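Local coordinates for protein type I site-specific restriction-modification system, R (Restriction) subunit (Vibrio vulnificus, PDB 3H1T) that probably serves as the ATP-dependent motor and DNA-cutting subunit of a type I restriction enzyme, here as a fragment with a nuclease-like domain and two helicase domains, at residues S531-I536 with Q563-P568; Y358-S361 with D367-F370; T505-T510 with L523-N528. All blocks are in the same frame, centred on the assembly; numbering follows the deposited sequence.

Contact 1 of 3, residues S531-I536 with Q563-P568; sequences SEFKQI and QNFADP
Phe533 and Phe565 carry the apolar half of this contact. CB of Phe565 sits over one face of the Phe533 ring, offset toward its rim, 3.5 Å from Phe533 CG. In return, Phe533 CB lies over the face of the Phe565 ring, 4.3 Å from the centroid. The two planes are only 23° apart, but they are slid so far that the rings barely overlap. Each ring therefore meets the CH2 group of the other, a reciprocal CH-pi arrangement. CG of Phe533 stands anti to its backbone N (chi1 -179°), which puts the ring against Phe565.

The polar half is a salt bridge. Lys534 bends at its last torsion (chi4 -65°) and brings NZ to 2.9 Å from Asp567 OD2, from above the carboxylate plane. Asp571 gives NZ a second carboxylate, and Arg343 gives OD2 a second cation. A water bridges Lys534 NZ to Phe565 O, 2.7 Å from each. Asp567 is also the N-cap of helix 568-571.

Helix 530-537 is thus packed against the loop after helix 561-564. The run QIVGRGTR, which begins in this helix at Gln535 and continues beyond it, is consistent with motif VI of the second RecA-like domain of superfamily 2 helicases.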
loop_
_atom_site.group_PDB
_atom_site.type_symbol
_atom_site.label_atom_id
_atom_site.label_comp_id
_atom_site.label_asym_id
_atom_site.label_seq_id
_atom_site.Cartn_x
_atom_site.Cartn_y
_atom_site.Cartn_z
ATOM N N SER A 531 -6.937 -13.552 -1.314
ATOM C CA SER A 531 -7.139 -12.313 -0.561
ATOM C C SER A 531 -6.774 -12.516 0.902
ATOM O O SER A 531 -6.117 -11.671 1.501
ATOM C CB SER A 531 -8.592 -11.831 -0.666
ATOM O OG SER A 531 -8.875 -11.341 -1.974
ATOM N N GLU A 532 -7.183 -13.652 1.464
ATOM C CA GLU A 532 -6.894 -13.967 2.863
ATOM C C GLU A 532 -5.410 -14.180 3.060
ATOM O O GLU A 532 -4.852 -13.732 4.041
ATOM C CB GLU A 532 -7.648 -15.223 3.325
ATOM C CG GLU A 532 -7.265 -15.686 4.737
ATOM C CD GLU A 532 -8.215 -16.722 5.334
ATOM O OE1 GLU A 532 -8.190 -17.905 4.925
ATOM O OE2 GLU A 532 -8.998 -16.343 6.226
ATOM N N PHE A 533 -4.772 -14.863 2.121
ATOM C CA PHE A 533 -3.347 -15.112 2.232
ATOM C C PHE A 533 -2.569 -13.797 2.325
ATOM O O PHE A 533 -1.728 -13.614 3.205
ATOM C CB PHE A 533 -2.844 -15.919 1.029
ATOM C CG PHE A 533 -1.379 -16.232 1.090
ATOM C CD1 PHE A 533 -0.911 -17.299 1.854
ATOM C CD2 PHE A 533 -0.459 -15.447 0.389
ATOM C CE1 PHE A 533 0.469 -17.583 1.921
ATOM C CE2 PHE A 533 0.912 -15.719 0.443
ATOM C CZ PHE A 533 1.380 -16.791 1.212
ATOM N N LYS A 534 -2.859 -12.889 1.401
ATOM C CA LYS A 534 -2.185 -11.598 1.362
ATOM C C LYS A 534 -2.454 -10.727 2.581
ATOM O O LYS A 534 -1.629 -9.888 2.942
ATOM C CB LYS A 534 -2.567 -10.837 0.094
ATOM C CG LYS A 534 -2.020 -11.475 -1.179
ATOM C CD LYS A 534 -1.895 -10.472 -2.316
ATOM C CE LYS A 534 -1.627 -11.170 -3.661
ATOM N NZ LYS A 534 -0.319 -11.899 -3.757
ATOM N N GLN A 535 -3.615 -10.908 3.201
ATOM C CA GLN A 535 -3.963 -10.156 4.395
ATOM C C GLN A 535 -3.111 -10.690 5.540
ATOM O O GLN A 535 -2.622 -9.928 6.376
ATOM C CB GLN A 535 -5.444 -10.332 4.738
ATOM C CG GLN A 535 -6.398 -9.519 3.881
ATOM C CD GLN A 535 -7.851 -9.825 4.197
ATOM O OE1 GLN A 535 -8.766 -9.313 3.552
ATOM N NE2 GLN A 535 -8.070 -10.664 5.203
ATOM N N ILE A 536 -2.931 -12.006 5.570
ATOM C CA ILE A 536 -2.142 -12.633 6.610
ATOM C C ILE A 536 -0.708 -12.152 6.481
ATOM O O ILE A 536 -0.135 -11.621 7.441
ATOM C CB ILE A 536 -2.233 -14.174 6.520
ATOM C CG1 ILE A 536 -3.620 -14.630 6.997
ATOM C CG2 ILE A 536 -1.163 -14.823 7.368
ATOM C CD1 ILE A 536 -3.898 -16.100 6.791
ATOM N N GLN A 563 3.284 -22.003 -1.166
ATOM C CA GLN A 563 3.581 -22.459 -2.531
ATOM C C GLN A 563 2.330 -22.232 -3.366
ATOM O O GLN A 563 2.370 -21.754 -4.494
ATOM C CB GLN A 563 3.944 -23.951 -2.540
ATOM C CG GLN A 563 5.049 -24.316 -1.561
ATOM C CD GLN A 563 5.792 -25.593 -1.932
ATOM O OE1 GLN A 563 5.425 -26.688 -1.509
ATOM N NE2 GLN A 563 6.848 -25.450 -2.733
ATOM N N ASN A 564 1.206 -22.574 -2.766
ATOM C CA ASN A 564 -0.095 -22.436 -3.397
ATOM C C ASN A 564 -0.424 -20.987 -3.783
ATOM O O ASN A 564 -0.910 -20.740 -4.883
ATOM C CB ASN A 564 -1.160 -22.962 -2.436
ATOM C CG ASN A 564 -2.280 -23.697 -3.136
ATOM O OD1 ASN A 564 -3.123 -23.097 -3.808
ATOM N ND2 ASN A 564 -2.301 -25.017 -2.970
ATOM N N PHE A 565 -0.172 -20.036 -2.883
ATOM C CA PHE A 565 -0.482 -18.637 -3.139
ATOM C C PHE A 565 0.731 -17.799 -3.539
ATOM O O PHE A 565 0.715 -16.573 -3.425
ATOM C CB PHE A 565 -1.166 -18.059 -1.902
ATOM C CG PHE A 565 -2.458 -18.752 -1.559
ATOM C CD1 PHE A 565 -3.607 -18.503 -2.310
ATOM C CD2 PHE A 565 -2.523 -19.687 -0.516
ATOM C CE1 PHE A 565 -4.810 -19.164 -2.041
ATOM C CE2 PHE A 565 -3.728 -20.361 -0.236
ATOM C CZ PHE A 565 -4.872 -20.094 -1.006
ATOM N N ALA A 566 1.778 -18.457 -4.028
ATOM C CA ALA A 566 2.971 -17.750 -4.468
ATOM C C ALA A 566 2.556 -16.757 -5.556
ATOM O O ALA A 566 1.836 -17.107 -6.494
ATOM C CB ALA A 566 3.996 -18.737 -5.013
ATOM N N ASP A 567 3.019 -15.519 -5.433
ATOM C CA ASP A 567 2.644 -14.476 -6.384
ATOM C C ASP A 567 3.799 -13.489 -6.542
ATOM O O ASP A 567 3.822 -12.441 -5.908
ATOM C CB ASP A 567 1.407 -13.752 -5.849
ATOM C CG ASP A 567 0.801 -12.808 -6.854
ATOM O OD1 ASP A 567 1.459 -12.544 -7.879
ATOM O OD2 ASP A 567 -0.328 -12.323 -6.617
ATOM N N PRO A 568 4.770 -13.810 -7.405
ATOM C CA PRO A 568 5.935 -12.952 -7.639
ATOM C C PRO A 568 5.618 -11.599 -8.282
ATOM O O PRO A 568 6.299 -10.604 -8.032
ATOM C CB PRO A 568 6.820 -13.828 -8.525
ATOM C CG PRO A 568 6.391 -15.222 -8.163
ATOM C CD PRO A 568 4.913 -15.071 -8.146
HETATM O O HOH W 1 0.477 -14.121 -2.422
#

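Contact 2 of 3, residues Y358-S361 with D367-F370; sequences YTYS and DDGF
This is a buried polar contact between Tyr360, on the last strand of the first RecA-like domain, and Asp368, at the end of the helix that follows it. Strand 358-360 is an edge strand of the seven-stranded parallel sheet. Helix 362-368 leads from it toward the second helicase domain and ends in a Schellman motif, with Gly369 at positive phi. Ser361 is the N-cap, just before the helix.

Tyr360 joins the two ends. Its CG stands anti to the backbone N (chi1 -170°), and the ring reaches across to the last turn of the helix. Tyr360 OH donates a hydrogen bond to Asp368 OD2, 2.7 Å away. It arrives on the anti side of the carboxylate, 32° out of its plane. The ring and carboxylate planes are 38° apart.

Asp368 OD2 is also hydrogen-bonded to Tyr181 OH, and Lys74 forms a salt bridge with OD1. The nearby positive charge would probably keep Asp368 ionised. Tyr182 stacks on the Tyr360 ring, so helix 181-195 holds the tyrosine as well.

Phe370, just past the Schellman turn, adds a van der Waals touch. The edge of its ring faces the same phenol oxygen, with Phe370 CD2 lying 3.6 Å from Tyr360 OH.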
loop_
_atom_site.group_PDB
_atom_site.type_symbol
_atom_site.label_atom_id
_atom_site.label_comp_id
_atom_site.label_asym_id
_atom_site.label_seq_id
_atom_site.Cartn_x
_atom_site.Cartn_y
_atom_site.Cartn_z
ATOM N N TYR A 358 -4.552 2.623 -11.022
ATOM C CA TYR A 358 -3.205 2.559 -10.488
ATOM C C TYR A 358 -3.061 1.360 -9.552
ATOM O O TYR A 358 -4.006 0.986 -8.849
ATOM C CB TYR A 358 -2.868 3.848 -9.730
ATOM C CG TYR A 358 -1.440 3.913 -9.242
ATOM C CD1 TYR A 358 -0.376 3.845 -10.139
ATOM C CD2 TYR A 358 -1.148 4.027 -7.889
ATOM C CE1 TYR A 358 0.947 3.903 -9.696
ATOM C CE2 TYR A 358 0.170 4.077 -7.431
ATOM C CZ TYR A 358 1.213 4.019 -8.341
ATOM O OH TYR A 358 2.511 4.095 -7.902
ATOM N N THR A 359 -1.875 0.757 -9.572
ATOM C CA THR A 359 -1.558 -0.375 -8.722
ATOM C C THR A 359 -0.204 -0.156 -8.055
ATOM O O THR A 359 0.790 0.086 -8.728
ATOM C CB THR A 359 -1.441 -1.711 -9.514
ATOM O OG1 THR A 359 -2.710 -2.083 -10.061
ATOM C CG2 THR A 359 -0.957 -2.820 -8.589
ATOM N N TYR A 360 -0.169 -0.219 -6.726
ATOM C CA TYR A 360 1.083 -0.102 -5.985
ATOM C C TYR A 360 1.201 -1.428 -5.255
ATOM O O TYR A 360 0.548 -1.633 -4.235
ATOM C CB TYR A 360 1.060 1.054 -4.976
ATOM C CG TYR A 360 2.434 1.332 -4.393
ATOM C CD1 TYR A 360 3.469 1.823 -5.193
ATOM C CD2 TYR A 360 2.726 1.037 -3.061
ATOM C CE1 TYR A 360 4.760 2.015 -4.675
ATOM C CE2 TYR A 360 4.007 1.224 -2.539
ATOM C CZ TYR A 360 5.021 1.709 -3.350
ATOM O OH TYR A 360 6.289 1.869 -2.845
ATOM N N SER A 361 2.041 -2.324 -5.770
ATOM C CA SER A 361 2.214 -3.660 -5.207
ATOM C C SER A 361 3.087 -3.771 -3.972
ATOM O O SER A 361 3.668 -2.799 -3.507
ATOM C CB SER A 361 2.761 -4.612 -6.275
ATOM O OG SER A 361 4.108 -4.329 -6.598
ATOM N N ASP A 367 10.628 -2.732 -2.777
ATOM C CA ASP A 367 11.714 -2.148 -3.534
ATOM C C ASP A 367 11.940 -0.675 -3.226
ATOM O O ASP A 367 13.053 -0.185 -3.363
ATOM C CB ASP A 367 11.506 -2.308 -5.036
ATOM C CG ASP A 367 12.784 -2.064 -5.807
ATOM O OD1 ASP A 367 13.788 -2.720 -5.457
ATOM O OD2 ASP A 367 12.801 -1.232 -6.740
ATOM N N ASP A 368 10.897 0.029 -2.802
ATOM C CA ASP A 368 11.041 1.445 -2.503
ATOM C C ASP A 368 11.458 1.689 -1.057
ATOM O O ASP A 368 11.700 2.829 -0.661
ATOM C CB ASP A 368 9.727 2.183 -2.780
ATOM C CG ASP A 368 9.382 2.253 -4.263
ATOM O OD1 ASP A 368 10.231 1.925 -5.114
ATOM O OD2 ASP A 368 8.251 2.664 -4.571
ATOM N N GLY A 369 11.526 0.616 -0.276
ATOM C CA GLY A 369 11.899 0.746 1.117
ATOM C C GLY A 369 10.742 1.204 1.993
ATOM O O GLY A 369 10.945 1.706 3.092
ATOM N N PHE A 370 9.518 1.021 1.505
ATOM C CA PHE A 370 8.326 1.438 2.236
ATOM C C PHE A 370 7.560 0.306 2.897
ATOM O O PHE A 370 6.679 0.546 3.716
ATOM C CB PHE A 370 7.386 2.202 1.304
ATOM C CG PHE A 370 7.886 3.565 0.936
ATOM C CD1 PHE A 370 8.333 4.447 1.923
ATOM C CD2 PHE A 370 7.878 3.989 -0.394
ATOM C CE1 PHE A 370 8.767 5.737 1.589
ATOM C CE2 PHE A 370 8.310 5.280 -0.741
ATOM C CZ PHE A 370 8.754 6.151 0.250
#

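Contact 3 of 3, residues T505-T510 with L523-N528; sequences TSQLLT and LARVVN
Arg525 makes this contact almost alone, with its guanidinium group set against Ser506 and Gln507. The tight part is at Ser506. The backbone O of Ser506 lies over the centre of one guanidinium face, 3.2 Å above the plane and 3.3 Å from Arg525 CZ. Its approach to NH1 has a poor angle and makes no hydrogen bond. The attraction is probably electrostatic, between the partial charge of the oxygen and the positive group.

Two turns in the Arg525 chain bring the group there. CG stands between the backbone N and the carbonyl carbon (chi1 72°), and the chain bends again at chi3. Phe445 of strand 441-446 packs against this side chain.

Both segments belong to the second RecA-like domain. The loop after strand 502-505 and the end of strand 518-524 lie at the C-terminal ends of parallel strands. In RecA-like folds this rim carries many of the working loops. Glu532 of helix 530-537 ties the pair together: its carboxylate forms a salt bridge with Arg525 and accepts a hydrogen bond from Gln507 NE2.

The looser side is at Gln507, which is exposed. Its side chain bends at chi2 and meets the guanidinium at the edge. Gln507 OE1 accepts from both Arg525 NH2 (3.0 Å) and Arg525 NH1 (3.2 Å). NH2 lies almost straight out beyond the amide oxygen. NH1 comes from above the amide plane, and neither N-H points straight, with angles of 143° and 138°. The amide and guanidinium planes are steeply inclined to each other. Thr510 stays farther off, with CG2 4.3 Å from Arg525 NH1. It closes a type I beta turn from Gln507 to Thr510 instead, and both Thr510 N and Thr510 OG1 bond to Gln507 O, OG1 at 2.6 Å.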
loop_
_atom_site.group_PDB
_atom_site.type_symbol
_atom_site.label_atom_id
_atom_site.label_comp_id
_atom_site.label_asym_id
_atom_site.label_seq_id
_atom_site.Cartn_x
_atom_site.Cartn_y
_atom_site.Cartn_z
ATOM N N THR A 505 -4.963 -16.598 16.892
ATOM C CA THR A 505 -6.263 -16.195 16.416
ATOM C C THR A 505 -6.631 -17.182 15.313
ATOM O O THR A 505 -5.918 -18.153 15.077
ATOM C CB THR A 505 -6.177 -14.779 15.820
ATOM O OG1 THR A 505 -7.482 -14.312 15.488
ATOM C CG2 THR A 505 -5.319 -14.803 14.574
ATOM N N SER A 506 -7.757 -16.949 14.664
ATOM C CA SER A 506 -8.163 -17.804 13.569
ATOM C C SER A 506 -8.466 -16.896 12.368
ATOM O O SER A 506 -7.724 -16.892 11.367
ATOM C CB SER A 506 -9.384 -18.644 13.967
ATOM O OG SER A 506 -10.310 -17.889 14.726
ATOM N N GLN A 507 -9.520 -16.092 12.498
ATOM C CA GLN A 507 -9.947 -15.185 11.442
ATOM C C GLN A 507 -9.825 -13.692 11.792
ATOM O O GLN A 507 -9.276 -12.917 11.010
ATOM C CB GLN A 507 -11.392 -15.504 11.059
ATOM C CG GLN A 507 -11.798 -14.938 9.713
ATOM C CD GLN A 507 -11.079 -15.618 8.550
ATOM O OE1 GLN A 507 -10.792 -16.814 8.601
ATOM N NE2 GLN A 507 -10.802 -14.858 7.489
ATOM N N LEU A 508 -10.308 -13.301 12.969
ATOM C CA LEU A 508 -10.281 -11.908 13.419
ATOM C C LEU A 508 -9.046 -11.032 13.115
ATOM O O LEU A 508 -9.191 -9.851 12.770
ATOM C CB LEU A 508 -10.541 -11.852 14.919
ATOM C CG LEU A 508 -10.773 -10.426 15.416
ATOM C CD1 LEU A 508 -12.119 -9.942 14.907
ATOM C CD2 LEU A 508 -10.730 -10.385 16.937
ATOM N N LEU A 509 -7.843 -11.581 13.251
ATOM C CA LEU A 509 -6.666 -10.762 13.000
ATOM C C LEU A 509 -6.153 -10.778 11.571
ATOM O O LEU A 509 -5.088 -10.236 11.295
ATOM C CB LEU A 509 -5.536 -11.133 13.960
ATOM C CG LEU A 509 -5.881 -11.042 15.458
ATOM C CD1 LEU A 509 -4.608 -11.105 16.283
ATOM C CD2 LEU A 509 -6.634 -9.745 15.755
ATOM N N THR A 510 -6.893 -11.381 10.653
ATOM C CA THR A 510 -6.439 -11.364 9.277
ATOM C C THR A 510 -6.379 -9.887 8.867
ATOM O O THR A 510 -5.417 -9.460 8.233
ATOM C CB THR A 510 -7.379 -12.170 8.351
ATOM O OG1 THR A 510 -8.743 -11.858 8.647
ATOM C CG2 THR A 510 -7.140 -13.667 8.531
ATOM N N LEU A 523 1.646 -19.540 10.008
ATOM C CA LEU A 523 0.511 -20.218 9.380
ATOM C C LEU A 523 0.206 -21.626 9.920
ATOM O O LEU A 523 0.987 -22.558 9.735
ATOM C CB LEU A 523 0.753 -20.317 7.870
ATOM C CG LEU A 523 0.826 -19.040 7.044
ATOM C CD1 LEU A 523 1.123 -19.393 5.591
ATOM C CD2 LEU A 523 -0.492 -18.305 7.135
ATOM N N ALA A 524 -0.938 -21.778 10.574
ATOM C CA ALA A 524 -1.326 -23.078 11.111
ATOM C C ALA A 524 -2.774 -23.309 10.760
ATOM O O ALA A 524 -3.544 -23.832 11.552
ATOM C CB ALA A 524 -1.146 -23.113 12.618
ATOM N N ARG A 525 -3.134 -22.924 9.548
ATOM C CA ARG A 525 -4.502 -23.057 9.107
ATOM C C ARG A 525 -4.609 -23.215 7.608
ATOM O O ARG A 525 -3.659 -22.975 6.869
ATOM C CB ARG A 525 -5.284 -21.813 9.513
ATOM C CG ARG A 525 -4.905 -20.600 8.692
ATOM C CD ARG A 525 -5.671 -19.404 9.142
ATOM N NE ARG A 525 -7.068 -19.754 9.340
ATOM C CZ ARG A 525 -8.082 -19.023 8.909
ATOM N NH1 ARG A 525 -7.847 -17.898 8.250
ATOM N NH2 ARG A 525 -9.324 -19.414 9.137
ATOM N N VAL A 526 -5.799 -23.607 7.182
ATOM C CA VAL A 526 -6.101 -23.770 5.783
ATOM C C VAL A 526 -6.502 -22.395 5.288
ATOM O O VAL A 526 -7.497 -21.833 5.745
ATOM C CB VAL A 526 -7.309 -24.731 5.561
ATOM C CG1 VAL A 526 -7.689 -24.766 4.085
ATOM C CG2 VAL A 526 -6.968 -26.124 6.054
ATOM N N VAL A 527 -5.700 -21.830 4.396
ATOM C CA VAL A 527 -6.033 -20.540 3.813
ATOM C C VAL A 527 -6.882 -20.910 2.600
ATOM O O VAL A 527 -6.438 -21.665 1.730
ATOM C CB VAL A 527 -4.776 -19.788 3.365
ATOM C CG1 VAL A 527 -5.165 -18.549 2.574
ATOM C CG2 VAL A 527 -3.958 -19.400 4.572
ATOM N N ASN A 528 -8.109 -20.406 2.541
ATOM C CA ASN A 528 -8.964 -20.767 1.427
ATOM C C ASN A 528 -9.062 -19.748 0.303
ATOM O O ASN A 528 -9.818 -19.958 -0.649
ATOM C CB ASN A 528 -10.377 -21.123 1.915
ATOM C CG ASN A 528 -11.071 -22.144 1.000
ATOM O OD1 ASN A 528 -11.637 -21.794 -0.047
ATOM N ND2 ASN A 528 -11.013 -23.414 1.389
#

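Overall arrangement
From the N terminus the chain first closes contact 2, a short loop spanning one helix at the end of the first RecA-like domain. The chain then enters the second RecA-like domain. There contact 3 links the loop after strand 502-505 to the end of strand 518-524, the next strand in the chain, with strand 441-446 between them in the sheet. Contact 1 follows, joining helix 530-537 to residues beyond strand 552-556. The three lie in series, without nesting or crossing. Contacts 1 and 3 touch: Ile536 packs on Leu523, and Phe565 on Val527. Contact 2 stands apart, its centre about 17 Å from that of contact 1 and about 25 Å from that of contact 3.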